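Local coordinates for SVS_variant_AS1 (Streptomyces sp. CWA1, PDB 6TJA), which probably cyclises geranylgeranyl diphosphate to the spirocyclic diterpene spiroviolene, being an engineered ancestral form of the terpene cyclase spiroviolene synthase, at residues A[181-186]-A[220-225]. Residues are numbered along the deposited sequence; the frame is centred on the assembly and turned at random.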
loop_
_atom_site.group_PDB
_atom_site.type_symbol
_atom_site.label_atom_id
_atom_site.label_comp_id
_atom_site.label_asym_id
_atom_site.label_seq_id
_atom_site.Cartn_x
_atom_site.Cartn_y
_atom_site.Cartn_z
ATOM N N MET A 181 0.478 3.562 13.853
ATOM C CA MET A 181 1.375 2.438 13.513
ATOM C C MET A 181 0.608 1.116 13.667
ATOM O O MET A 181 0.627 0.268 12.758
ATOM C CB MET A 181 2.581 2.440 14.455
ATOM C CG MET A 181 3.528 1.334 14.215
ATOM S SD MET A 181 4.789 1.164 15.472
ATOM C CE MET A 181 3.852 0.465 16.819
ATOM N N ARG A 182 -0.045 0.965 14.799
ATOM C CA ARG A 182 -0.702 -0.272 15.245
ATOM C C ARG A 182 -1.957 -0.526 14.401
ATOM O O ARG A 182 -2.326 -1.691 14.211
ATOM C CB ARG A 182 -0.954 -0.103 16.741
ATOM C CG ARG A 182 -1.481 -1.342 17.432
ATOM C CD ARG A 182 -0.444 -2.444 17.467
ATOM N NE ARG A 182 -1.028 -3.551 18.207
ATOM C CZ ARG A 182 -0.742 -4.821 18.001
ATOM N NH1 ARG A 182 0.113 -5.171 17.056
ATOM N NH2 ARG A 182 -1.351 -5.734 18.728
ATOM N N LEU A 183 -2.587 0.528 13.905
ATOM C CA LEU A 183 -3.695 0.424 12.937
ATOM C C LEU A 183 -3.215 -0.480 11.800
ATOM O O LEU A 183 -3.994 -1.273 11.307
ATOM C CB LEU A 183 -4.013 1.840 12.469
ATOM C CG LEU A 183 -5.254 2.084 11.607
ATOM C CD1 LEU A 183 -6.554 1.673 12.303
ATOM C CD2 LEU A 183 -5.296 3.575 11.270
ATOM N N LEU A 184 -1.941 -0.384 11.454
ATOM C CA LEU A 184 -1.335 -1.142 10.340
ATOM C C LEU A 184 -0.704 -2.457 10.827
ATOM O O LEU A 184 -0.930 -3.489 10.172
ATOM C CB LEU A 184 -0.317 -0.206 9.687
ATOM C CG LEU A 184 -0.888 1.055 9.039
ATOM C CD1 LEU A 184 0.203 1.780 8.265
ATOM C CD2 LEU A 184 -2.060 0.708 8.103
ATOM N N SER A 185 0.143 -2.408 11.871
ATOM C CA SER A 185 1.110 -3.476 12.240
ATOM C C SER A 185 0.394 -4.688 12.842
ATOM O O SER A 185 0.963 -5.795 12.816
ATOM C CB SER A 185 2.143 -2.972 13.181
ATOM O OG SER A 185 1.552 -2.586 14.407
ATOM N N ALA A 186 -0.808 -4.506 13.374
ATOM C CA ALA A 186 -1.576 -5.613 14.001
ATOM C C ALA A 186 -2.275 -6.486 12.953
ATOM O O ALA A 186 -2.794 -7.470 13.375
ATOM C CB ALA A 186 -2.558 -5.096 15.032
ATOM N N ALA A 220 -12.985 -0.409 13.296
ATOM C CA ALA A 220 -13.077 -1.856 13.536
ATOM C C ALA A 220 -11.664 -2.372 13.782
ATOM O O ALA A 220 -11.461 -3.170 14.726
ATOM C CB ALA A 220 -13.745 -2.534 12.377
ATOM N N ILE A 221 -10.718 -1.938 12.940
ATOM C CA ILE A 221 -9.300 -2.395 12.967
ATOM C C ILE A 221 -8.652 -1.939 14.272
ATOM O O ILE A 221 -7.966 -2.751 14.886
ATOM C CB ILE A 221 -8.552 -1.916 11.718
ATOM C CG1 ILE A 221 -9.038 -2.685 10.496
ATOM C CG2 ILE A 221 -7.040 -2.028 11.864
ATOM C CD1 ILE A 221 -8.546 -2.088 9.198
ATOM N N MET A 222 -8.917 -0.712 14.703
ATOM C CA MET A 222 -8.278 -0.092 15.880
ATOM C C MET A 222 -8.796 -0.778 17.139
ATOM O O MET A 222 -7.995 -1.016 18.033
ATOM C CB MET A 222 -8.550 1.409 15.937
ATOM C CG MET A 222 -7.661 2.146 16.957
ATOM S SD MET A 222 -5.896 2.171 16.486
ATOM C CE MET A 222 -5.933 3.655 15.508
ATOM N N VAL A 223 -10.075 -1.143 17.203
ATOM C CA VAL A 223 -10.630 -1.840 18.398
ATOM C C VAL A 223 -10.011 -3.238 18.464
ATOM O O VAL A 223 -9.547 -3.610 19.562
ATOM C CB VAL A 223 -12.161 -1.901 18.403
ATOM C CG1 VAL A 223 -12.661 -2.759 19.564
ATOM C CG2 VAL A 223 -12.776 -0.508 18.439
ATOM N N ALA A 224 -9.962 -3.957 17.334
ATOM C CA ALA A 224 -9.371 -5.315 17.240
ATOM C C ALA A 224 -7.898 -5.274 17.659
ATOM O O ALA A 224 -7.455 -6.204 18.356
ATOM C CB ALA A 224 -9.479 -5.879 15.836
ATOM N N ALA A 225 -7.150 -4.282 17.176
ATOM C CA ALA A 225 -5.737 -4.049 17.546
ATOM C C ALA A 225 -5.604 -3.882 19.065
ATOM O O ALA A 225 -4.721 -4.466 19.651
ATOM C CB ALA A 225 -5.202 -2.829 16.838
#
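Leu183 puts its CD1 methyl between two side chains of the facing helix: 3.8 Å from Ile221 CG2 and, from another side, 3.8 Å from Met222 CE. Its CG lies anti to the backbone N (chi1 -171°), which swings the branch across to helix 211-231, and there it meets both partners at about a right angle. The terminal methyl of Met222 also lies 4.0 Å from Leu183 CB. Ile221 CG2 has a second neighbour, sitting 3.2 Å from Leu183 O, a close methyl-to-carbonyl approach.

Further along, two methyls meet directly: Ala186 CB rests 3.9 Å from Ala225 CB, and the CG of Arg182 passes that same Ala225 methyl at 4.1 Å. The Arg182 chain then bends at chi2 (68°) and carries its guanidinium over Ala186, whose CB lies 3.3 Å above the plane, toward the rim. Ser185 OG sits at the edge of this group, in its plane. NH2 passes Ala225 O obliquely at 3.7 Å; its stronger partner is Asp229, a salt bridge one turn further along helix 211-231.

The short segment axes cross at 86°, so the end of helix 175-185 meets its neighbour almost perpendicularly. Helices 258-283 and 289-309 back the far side of 220-225, while Leu183 also packs on Arg112 of the second subunit. By sequence and position, Arg182, Ser185 and Ala186 probably correspond to the diphosphate sensor, linker and effector at the helix break of bacterial class I terpene cyclases, here packed against helix 211-231, which by sequence probably leads into the metal-binding NSE motif of the alpha-helical class I terpenoid synthase fold.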